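PDB 5KZT: Peptide/nickel transport system substrate-binding protein from Listeria monocytogenes serotype 1/2a, which binds peptide and probably hands it on to a membrane transporter for uptake into the cell. Local coordinates for residues A[21-30]-A[36-44]; A[214-225]-A[520-528]. One frame throughout, in Å; residues are numbered along the deposited sequence.

Contact 1. Residues A[21-30]-A[36-44]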
loop_
_atom_site.group_PDB
_atom_site.type_symbol
_atom_site.label_atom_id
_atom_site.label_comp_id
_atom_site.label_asym_id
_atom_site.label_seq_id
_atom_site.Cartn_x
_atom_site.Cartn_y
_atom_site.Cartn_z
ATOM N N GLU A 21 -4.311 15.630 1.136
ATOM C CA GLU A 21 -3.438 14.462 1.067
ATOM C C GLU A 21 -2.102 14.861 1.707
ATOM O O GLU A 21 -1.764 16.033 1.717
ATOM C CB GLU A 21 -3.273 14.045 -0.391
ATOM C CG GLU A 21 -2.538 12.729 -0.649
ATOM C CD GLU A 21 -3.113 11.540 0.104
ATOM O OE1 GLU A 21 -3.897 10.767 -0.496
ATOM O OE2 GLU A 21 -2.742 11.353 1.289
ATOM N N SER A 22 -1.360 13.893 2.246
ATOM C CA SER A 22 -0.144 14.177 3.014
ATOM C C SER A 22 1.159 14.188 2.195
ATOM O O SER A 22 2.226 14.454 2.743
ATOM C CB SER A 22 -0.022 13.153 4.138
ATOM O OG SER A 22 -0.091 11.842 3.606
ATOM N N ALA A 23 1.072 13.902 0.898
ATOM C CA ALA A 23 2.242 13.733 0.057
ATOM C C ALA A 23 1.882 13.954 -1.392
ATOM O O ALA A 23 0.734 13.725 -1.790
ATOM C CB ALA A 23 2.813 12.337 0.228
ATOM N N LEU A 24 2.881 14.383 -2.161
ATOM C CA LEU A 24 2.794 14.467 -3.622
ATOM C C LEU A 24 2.604 13.047 -4.173
ATOM O O LEU A 24 3.085 12.080 -3.571
ATOM C CB LEU A 24 4.073 15.076 -4.197
ATOM C CG LEU A 24 4.194 16.602 -4.206
ATOM C CD1 LEU A 24 4.075 17.200 -2.825
ATOM C CD2 LEU A 24 5.532 16.967 -4.827
ATOM N N ILE A 25 1.922 12.939 -5.305
ATOM C CA ILE A 25 1.676 11.637 -5.933
ATOM C C ILE A 25 2.975 11.015 -6.447
ATOM O O ILE A 25 3.637 11.613 -7.284
ATOM C CB ILE A 25 0.691 11.768 -7.115
ATOM C CG1 ILE A 25 -0.667 12.277 -6.632
ATOM C CG2 ILE A 25 0.521 10.433 -7.838
ATOM C CD1 ILE A 25 -1.544 12.779 -7.766
ATOM N N PRO A 26 3.343 9.805 -5.963
ATOM C CA PRO A 26 4.576 9.194 -6.465
ATOM C C PRO A 26 4.438 8.615 -7.864
ATOM O O PRO A 26 5.391 8.705 -8.659
ATOM C CB PRO A 26 4.871 8.085 -5.433
ATOM C CG PRO A 26 4.147 8.544 -4.211
ATOM C CD PRO A 26 2.869 9.062 -4.789
ATOM N N SER A 27 3.265 8.056 -8.160
ATOM C CA SER A 27 2.985 7.464 -9.471
ATOM C C SER A 27 1.497 7.414 -9.680
ATOM O O SER A 27 0.758 7.111 -8.749
ATOM C CB SER A 27 3.534 6.037 -9.547
ATOM O OG SER A 27 3.141 5.378 -10.741
ATOM N N ALA A 28 1.063 7.680 -10.911
ATOM C CA ALA A 28 -0.317 7.429 -11.283
ATOM C C ALA A 28 -0.400 6.467 -12.462
ATOM O O ALA A 28 -1.393 6.447 -13.172
ATOM C CB ALA A 28 -1.023 8.733 -11.600
ATOM N N ASP A 29 0.640 5.666 -12.655
ATOM C CA ASP A 29 0.643 4.617 -13.668
ATOM C C ASP A 29 0.036 3.392 -13.000
ATOM O O ASP A 29 0.626 2.865 -12.067
ATOM C CB ASP A 29 2.100 4.373 -14.124
ATOM C CG ASP A 29 2.218 3.326 -15.247
ATOM O OD1 ASP A 29 1.549 2.281 -15.141
ATOM O OD2 ASP A 29 3.005 3.541 -16.214
ATOM N N SER A 30 -1.132 2.930 -13.468
ATOM C CA SER A 30 -1.833 1.838 -12.779
ATOM C C SER A 30 -1.029 0.528 -12.741
ATOM O O SER A 30 -1.237 -0.281 -11.844
ATOM C CB SER A 30 -3.233 1.581 -13.346
ATOM O OG SER A 30 -3.201 1.278 -14.726
ATOM N N GLN A 36 0.112 4.062 -1.485
ATOM C CA GLN A 36 -1.279 4.309 -1.138
ATOM C C GLN A 36 -1.847 5.583 -1.780
ATOM O O GLN A 36 -3.049 5.640 -2.049
ATOM C CB GLN A 36 -1.482 4.325 0.375
ATOM C CG GLN A 36 -1.050 5.575 1.101
ATOM C CD GLN A 36 -1.390 5.517 2.596
ATOM O OE1 GLN A 36 -0.518 5.687 3.433
ATOM N NE2 GLN A 36 -2.656 5.258 2.926
ATOM N N VAL A 37 -0.993 6.571 -2.047
ATOM C CA VAL A 37 -1.460 7.856 -2.603
ATOM C C VAL A 37 -1.854 7.691 -4.066
ATOM O O VAL A 37 -2.987 8.014 -4.462
ATOM C CB VAL A 37 -0.412 8.977 -2.440
ATOM C CG1 VAL A 37 -0.813 10.253 -3.185
ATOM C CG2 VAL A 37 -0.200 9.272 -0.967
ATOM N N GLY A 38 -0.926 7.160 -4.848
ATOM C CA GLY A 38 -1.156 6.887 -6.239
ATOM C C GLY A 38 -2.213 5.827 -6.522
ATOM O O GLY A 38 -2.988 5.964 -7.461
ATOM N N LEU A 39 -2.254 4.766 -5.722
ATOM C CA LEU A 39 -3.263 3.708 -5.940
ATOM C C LEU A 39 -4.662 4.211 -5.636
ATOM O O LEU A 39 -5.630 3.794 -6.275
ATOM C CB LEU A 39 -2.962 2.465 -5.111
ATOM C CG LEU A 39 -1.731 1.716 -5.640
ATOM C CD1 LEU A 39 -1.278 0.719 -4.601
ATOM C CD2 LEU A 39 -1.972 1.014 -6.954
ATOM N N ASN A 40 -4.764 5.116 -4.678
ATOM C CA ASN A 40 -6.054 5.767 -4.385
ATOM C C ASN A 40 -6.493 6.668 -5.543
ATOM O O ASN A 40 -7.656 6.640 -5.907
ATOM C CB ASN A 40 -5.973 6.566 -3.099
ATOM C CG ASN A 40 -7.330 7.077 -2.643
ATOM O OD1 ASN A 40 -8.240 6.294 -2.358
ATOM N ND2 ASN A 40 -7.477 8.394 -2.604
ATOM N N VAL A 41 -5.566 7.413 -6.147
ATOM C CA VAL A 41 -5.892 8.231 -7.347
ATOM C C VAL A 41 -6.439 7.366 -8.490
ATOM O O VAL A 41 -7.554 7.597 -8.974
ATOM C CB VAL A 41 -4.678 9.056 -7.848
ATOM C CG1 VAL A 41 -4.961 9.733 -9.193
ATOM C CG2 VAL A 41 -4.300 10.113 -6.826
ATOM N N VAL A 42 -5.675 6.363 -8.912
ATOM C CA VAL A 42 -6.114 5.537 -10.030
ATOM C C VAL A 42 -7.396 4.746 -9.724
ATOM O O VAL A 42 -8.152 4.408 -10.648
ATOM C CB VAL A 42 -5.018 4.602 -10.602
ATOM C CG1 VAL A 42 -3.828 5.407 -11.078
ATOM C CG2 VAL A 42 -4.611 3.538 -9.615
ATOM N N ASN A 43 -7.675 4.461 -8.450
ATOM C CA ASN A 43 -8.959 3.835 -8.110
ATOM C C ASN A 43 -10.203 4.686 -8.411
ATOM O O ASN A 43 -11.296 4.141 -8.607
ATOM C CB ASN A 43 -9.012 3.400 -6.657
ATOM C CG ASN A 43 -10.112 2.389 -6.410
ATOM O OD1 ASN A 43 -10.196 1.374 -7.108
ATOM N ND2 ASN A 43 -10.982 2.662 -5.440
ATOM N N GLN A 44 -10.046 6.003 -8.450
ATOM C CA GLN A 44 -11.161 6.899 -8.780
ATOM C C GLN A 44 -11.329 7.099 -10.286
ATOM O O GLN A 44 -12.439 7.375 -10.764
ATOM C CB GLN A 44 -10.969 8.272 -8.144
ATOM C CG GLN A 44 -10.425 8.275 -6.725
ATOM C CD GLN A 44 -11.143 7.329 -5.777
ATOM O OE1 GLN A 44 -12.362 7.171 -5.831
ATOM N NE2 GLN A 44 -10.392 6.724 -4.876
HETATM O O HOH W 1 -4.723 9.897 -2.976
HETATM O O HOH W 2 -4.153 7.760 -0.241
#

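Contact 2. Residues A[214-225]-A[520-528]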
loop_
_atom_site.group_PDB
_atom_site.type_symbol
_atom_site.label_atom_id
_atom_site.label_comp_id
_atom_site.label_asym_id
_atom_site.label_seq_id
_atom_site.Cartn_x
_atom_site.Cartn_y
_atom_site.Cartn_z
ATOM N N TYR A 214 -18.169 7.579 -18.271
ATOM C CA TYR A 214 -18.209 6.406 -17.395
ATOM C C TYR A 214 -19.553 5.693 -17.527
ATOM O O TYR A 214 -20.599 6.342 -17.494
ATOM C CB TYR A 214 -17.964 6.824 -15.947
ATOM C CG TYR A 214 -18.006 5.710 -14.934
ATOM C CD1 TYR A 214 -17.240 4.559 -15.089
ATOM C CD2 TYR A 214 -18.803 5.823 -13.787
ATOM C CE1 TYR A 214 -17.283 3.539 -14.145
ATOM C CE2 TYR A 214 -18.840 4.832 -12.838
ATOM C CZ TYR A 214 -18.082 3.687 -13.014
ATOM O OH TYR A 214 -18.143 2.705 -12.057
ATOM N N TRP A 215 -19.514 4.361 -17.679
ATOM C CA TRP A 215 -20.729 3.556 -17.913
ATOM C C TRP A 215 -21.741 3.693 -16.772
ATOM O O TRP A 215 -22.933 3.641 -17.011
ATOM C CB TRP A 215 -20.402 2.051 -18.158
ATOM C CG TRP A 215 -19.891 1.320 -16.945
ATOM C CD1 TRP A 215 -18.591 1.194 -16.560
ATOM C CD2 TRP A 215 -20.671 0.649 -15.955
ATOM N NE1 TRP A 215 -18.511 0.499 -15.380
ATOM C CE2 TRP A 215 -19.777 0.148 -14.989
ATOM C CE3 TRP A 215 -22.048 0.445 -15.775
ATOM C CZ2 TRP A 215 -20.209 -0.558 -13.851
ATOM C CZ3 TRP A 215 -22.482 -0.275 -14.650
ATOM C CH2 TRP A 215 -21.553 -0.765 -13.700
ATOM N N ASP A 216 -21.266 3.866 -15.543
ATOM C CA ASP A 216 -22.154 3.971 -14.370
ATOM C C ASP A 216 -22.247 5.408 -13.813
ATOM O O ASP A 216 -22.441 5.620 -12.609
ATOM C CB ASP A 216 -21.679 2.999 -13.287
ATOM C CG ASP A 216 -22.805 2.415 -12.471
ATOM O OD1 ASP A 216 -23.975 2.503 -12.895
ATOM O OD2 ASP A 216 -22.508 1.849 -11.397
ATOM N N LYS A 217 -22.160 6.392 -14.701
ATOM C CA LYS A 217 -22.104 7.802 -14.285
ATOM C C LYS A 217 -23.361 8.288 -13.555
ATOM O O LYS A 217 -23.284 9.226 -12.755
ATOM C CB LYS A 217 -21.831 8.704 -15.485
ATOM C CG LYS A 217 -23.007 8.829 -16.450
ATOM C CD LYS A 217 -22.591 9.436 -17.772
ATOM C CE LYS A 217 -23.788 9.606 -18.672
ATOM N NZ LYS A 217 -23.348 10.185 -19.966
ATOM N N ASP A 218 -24.507 7.658 -13.811
ATOM C CA ASP A 218 -25.746 8.035 -13.114
ATOM C C ASP A 218 -25.712 7.793 -11.586
ATOM O O ASP A 218 -26.493 8.392 -10.844
ATOM C CB ASP A 218 -26.965 7.358 -13.751
ATOM C CG ASP A 218 -27.341 7.956 -15.124
ATOM O OD1 ASP A 218 -26.798 9.012 -15.550
ATOM O OD2 ASP A 218 -28.220 7.359 -15.789
ATOM N N LYS A 219 -24.816 6.928 -11.120
ATOM C CA LYS A 219 -24.628 6.728 -9.686
ATOM C C LYS A 219 -23.584 7.673 -9.072
ATOM O O LYS A 219 -23.401 7.668 -7.864
ATOM C CB LYS A 219 -24.208 5.287 -9.427
ATOM C CG LYS A 219 -25.233 4.278 -9.912
ATOM C CD LYS A 219 -25.049 2.949 -9.225
ATOM C CE LYS A 219 -26.192 2.029 -9.592
ATOM N NZ LYS A 219 -25.903 0.665 -9.087
ATOM N N VAL A 220 -22.868 8.437 -9.891
ATOM C CA VAL A 220 -21.849 9.365 -9.397
ATOM C C VAL A 220 -22.550 10.684 -9.123
ATOM O O VAL A 220 -23.213 11.224 -10.009
ATOM C CB VAL A 220 -20.690 9.546 -10.406
ATOM C CG1 VAL A 220 -19.595 10.423 -9.818
ATOM C CG2 VAL A 220 -20.115 8.188 -10.801
ATOM N N LYS A 221 -22.434 11.176 -7.894
ATOM C CA LYS A 221 -23.146 12.389 -7.443
ATOM C C LYS A 221 -22.266 13.612 -7.305
ATOM O O LYS A 221 -22.744 14.725 -7.463
ATOM C CB LYS A 221 -23.864 12.127 -6.103
ATOM C CG LYS A 221 -24.877 10.980 -6.117
ATOM C CD LYS A 221 -25.800 11.023 -7.339
ATOM C CE LYS A 221 -26.613 9.746 -7.555
ATOM N NZ LYS A 221 -27.872 9.730 -6.756
ATOM N N LEU A 222 -21.004 13.414 -6.967
ATOM C CA LEU A 222 -20.046 14.513 -6.869
ATOM C C LEU A 222 -19.652 14.981 -8.267
ATOM O O LEU A 222 -19.225 14.176 -9.088
ATOM C CB LEU A 222 -18.813 14.077 -6.103
ATOM C CG LEU A 222 -19.039 13.878 -4.605
ATOM C CD1 LEU A 222 -17.838 13.189 -3.969
ATOM C CD2 LEU A 222 -19.367 15.195 -3.932
ATOM N N LYS A 223 -19.797 16.270 -8.541
ATOM C CA LYS A 223 -19.310 16.790 -9.810
ATOM C C LYS A 223 -17.778 17.016 -9.790
ATOM O O LYS A 223 -17.139 16.925 -10.818
ATOM C CB LYS A 223 -20.103 18.038 -10.244
ATOM C CG LYS A 223 -19.820 19.293 -9.476
ATOM C CD LYS A 223 -20.867 20.361 -9.798
ATOM C CE LYS A 223 -20.563 21.620 -9.023
ATOM N NZ LYS A 223 -21.495 22.710 -9.317
ATOM N N GLN A 224 -17.204 17.288 -8.610
ATOM C CA GLN A 224 -15.795 17.663 -8.495
ATOM C C GLN A 224 -15.247 17.381 -7.093
ATOM O O GLN A 224 -15.928 17.621 -6.092
ATOM C CB GLN A 224 -15.603 19.146 -8.849
ATOM C CG GLN A 224 -14.141 19.573 -8.897
ATOM C CD GLN A 224 -13.894 20.744 -9.818
ATOM O OE1 GLN A 224 -14.494 20.843 -10.892
ATOM N NE2 GLN A 224 -12.993 21.634 -9.420
ATOM N N ILE A 225 -14.037 16.844 -7.038
ATOM C CA ILE A 225 -13.338 16.598 -5.770
ATOM C C ILE A 225 -11.983 17.290 -5.894
ATOM O O ILE A 225 -11.213 16.963 -6.779
ATOM C CB ILE A 225 -13.184 15.092 -5.462
ATOM C CG1 ILE A 225 -14.542 14.373 -5.492
ATOM C CG2 ILE A 225 -12.496 14.883 -4.125
ATOM C CD1 ILE A 225 -14.433 12.860 -5.601
ATOM N N THR A 520 -13.159 4.780 -2.168
ATOM C CA THR A 520 -13.912 4.822 -3.416
ATOM C C THR A 520 -14.913 5.955 -3.261
ATOM O O THR A 520 -15.841 5.856 -2.448
ATOM C CB THR A 520 -14.623 3.500 -3.701
ATOM O OG1 THR A 520 -13.647 2.447 -3.792
ATOM C CG2 THR A 520 -15.420 3.587 -5.022
ATOM N N TYR A 521 -14.703 7.034 -4.017
ATOM C CA TYR A 521 -15.559 8.213 -3.944
ATOM C C TYR A 521 -16.777 8.139 -4.858
ATOM O O TYR A 521 -17.597 9.068 -4.837
ATOM C CB TYR A 521 -14.781 9.481 -4.303
ATOM C CG TYR A 521 -13.509 9.685 -3.525
ATOM C CD1 TYR A 521 -13.467 9.505 -2.128
ATOM C CD2 TYR A 521 -12.357 10.077 -4.163
ATOM C CE1 TYR A 521 -12.290 9.702 -1.410
ATOM C CE2 TYR A 521 -11.173 10.285 -3.455
ATOM C CZ TYR A 521 -11.140 10.092 -2.084
ATOM O OH TYR A 521 -9.942 10.280 -1.420
ATOM N N LYS A 522 -16.882 7.063 -5.644
ATOM C CA LYS A 522 -17.888 6.905 -6.701
ATOM C C LYS A 522 -19.277 7.366 -6.276
ATOM O O LYS A 522 -19.874 8.141 -6.999
ATOM C CB LYS A 522 -17.946 5.448 -7.171
ATOM C CG LYS A 522 -18.942 5.147 -8.270
ATOM C CD LYS A 522 -18.941 3.664 -8.613
ATOM C CE LYS A 522 -20.145 3.324 -9.469
ATOM N NZ LYS A 522 -20.102 1.926 -9.965
ATOM N N GLU A 523 -19.772 6.889 -5.132
ATOM C CA GLU A 523 -21.171 7.149 -4.718
ATOM C C GLU A 523 -21.259 8.040 -3.491
ATOM O O GLU A 523 -22.314 8.151 -2.875
ATOM C CB GLU A 523 -21.919 5.834 -4.493
ATOM C CG GLU A 523 -21.931 4.929 -5.722
ATOM C CD GLU A 523 -22.971 3.811 -5.642
ATOM O OE1 GLU A 523 -24.171 4.095 -5.520
ATOM O OE2 GLU A 523 -22.602 2.627 -5.758
ATOM N N THR A 524 -20.151 8.681 -3.138
ATOM C CA THR A 524 -20.125 9.684 -2.098
ATOM C C THR A 524 -20.965 10.885 -2.518
ATOM O O THR A 524 -21.042 11.226 -3.701
ATOM C CB THR A 524 -18.672 10.089 -1.827
ATOM O OG1 THR A 524 -17.956 8.892 -1.520
ATOM C CG2 THR A 524 -18.537 11.096 -0.685
ATOM N N TYR A 525 -21.629 11.498 -1.554
ATOM C CA TYR A 525 -22.419 12.707 -1.835
ATOM C C TYR A 525 -22.495 13.580 -0.594
ATOM O O TYR A 525 -22.126 13.142 0.505
ATOM C CB TYR A 525 -23.840 12.327 -2.356
ATOM C CG TYR A 525 -24.723 11.669 -1.335
ATOM C CD1 TYR A 525 -24.709 10.285 -1.153
ATOM C CD2 TYR A 525 -25.584 12.428 -0.542
ATOM C CE1 TYR A 525 -25.523 9.682 -0.193
ATOM C CE2 TYR A 525 -26.389 11.841 0.415
ATOM C CZ TYR A 525 -26.361 10.477 0.590
ATOM O OH TYR A 525 -27.161 9.920 1.567
ATOM N N LEU A 526 -22.995 14.803 -0.775
ATOM C CA LEU A 526 -23.035 15.787 0.291
ATOM C C LEU A 526 -24.486 16.175 0.588
ATOM O O LEU A 526 -25.276 16.342 -0.337
ATOM C CB LEU A 526 -22.239 17.040 -0.091
ATOM C CG LEU A 526 -20.785 16.896 -0.550
ATOM C CD1 LEU A 526 -20.151 18.272 -0.722
ATOM C CD2 LEU A 526 -19.963 16.068 0.431
ATOM N N THR A 527 -24.814 16.284 1.873
ATOM C CA THR A 527 -26.078 16.846 2.332
ATOM C C THR A 527 -25.812 18.202 2.999
ATOM O O THR A 527 -26.036 18.359 4.200
ATOM C CB THR A 527 -26.783 15.912 3.331
ATOM O OG1 THR A 527 -25.923 15.660 4.456
ATOM C CG2 THR A 527 -27.156 14.601 2.671
ATOM N N LYS A 528 -25.273 19.149 2.226
ATOM C CA LYS A 528 -24.929 20.495 2.748
ATOM C C LYS A 528 -26.205 21.278 3.004
ATOM O O LYS A 528 -27.118 21.239 2.179
ATOM C CB LYS A 528 -24.053 21.296 1.771
ATOM C CG LYS A 528 -22.563 21.069 1.930
ATOM C CD LYS A 528 -21.761 21.951 0.988
ATOM C CE LYS A 528 -20.402 22.277 1.581
ATOM N NZ LYS A 528 -19.580 23.124 0.676
HETATM O O HOH W 3 -25.119 6.540 -6.083
HETATM O O HOH W 4 -20.080 10.773 -6.108
#

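Contact 1. Residues A[21-30]-A[36-44]
Two waters donate to OE1 of E21, whose carboxylate lies against V37 at the start of helix 36-45. The first, 2.8 Å from E21 OE1, also donates to the backbone carbonyl of V37 and accepts from the side-chain amide ND2 of N40. The second, 3.0 Å from E21 OE1, donates in turn to the carbonyl of Q36, so both tie the carboxylate to the first turn of the helix. The other oxygen is held by the next residue along the chain: S22 N donates to the anti lone pair of E21 OE2 at 3.0 Å, in a fairly straight bond (156°). A bend at chi2 (54°) turns the E21 chain so that it slides past V37 in the opposite direction, with E21 CD 3.8 Å from V37 CG2.

The remainder of the contact is mostly apolar. CG1 of V37 lies 4.0 Å from I25 CG1, while P26 crosses the same valine at about a right angle with its CD. One turn along the helix, I25 CD1 packs 3.9 Å from V41 CG2. Where the backbones draw nearest, G38 has no side chain to hold them apart, and its CA makes a C-H...O contact with S27 O (3.2 Å, 132° at the hydrogen). Further on, the A28 carbonyl oxygen sits 3.4 Å from V42 CG1.

W206 covers E21 and I25, F406 touches A23 and P26, and Q36 hydrogen-bonds the backbone of the bound peptide. With no direct hydrogen bond joining loop and helix, hydrophobic burial and water bridges hold them beside the peptide site. The carbonyls of A23 and S27 are buried without a hydrogen-bond partner, and two water donors and S22 N around the carboxylate would probably favour its charged form.

Contact 2. Residues A[214-225]-A[520-528]
K522 reaches across to Y214 and D216 with an extended side chain, its CG anti to the backbone N (chi1 -180°). NZ donates to Y214 OH at 3.0 Å and forms a salt bridge at 2.8 Å with D216 OD2, which offers its anti lone pair, while CE lies at the edge of the tyrosine ring. E47 also hydrogen-bonds the Y214 hydroxyl.

Beyond this polar end the packing is tight. I225 CD1 comes obliquely to Y521, 3.6 Å from its CB, and L222 CG presses on the T524 carbonyl oxygen at 3.4 Å. The V220 CA makes a nearly straight C-H...O contact with K522 O (3.3 Å, 162° at the hydrogen).

The solvent side is looser. K219 and E523 run side by side without their charged ends meeting, and a water bridges K219 O and E523 OE1, 2.7 Å from each. K221 and Y525 likewise lie alongside each other, touching through their CB atoms at 3.8 Å.

The type I turn Y521-T524 and short strand 525-526 thus lay the C-terminal tail along the loop that leads into strand 224-229, with Y521 reaching I225 at the start of that strand, as expected of a solute-binding protein lobe built from both ends of the chain.

Contact 1 is buried near the middle of the molecule, next to the bound peptide, whereas contact 2 is partly exposed, its centre about 24 Å from that of the chain. Both lean on the mixed sheet of strands 16-21, 224-229, 205-210 and 194-197: E21 ends the first of these and I225 lies in its parallel neighbour, while V41 and I225 both touch Y208. Contact 2 adds a direct salt bridge to its water bridges, whereas contact 1 has no direct hydrogen bond across it and relies on waters for its polar links. The two meet where Q44 OE1 probably accepts a hydrogen bond from Y521 N (3.0 Å), connecting helix 36-45 to the C-terminal tail.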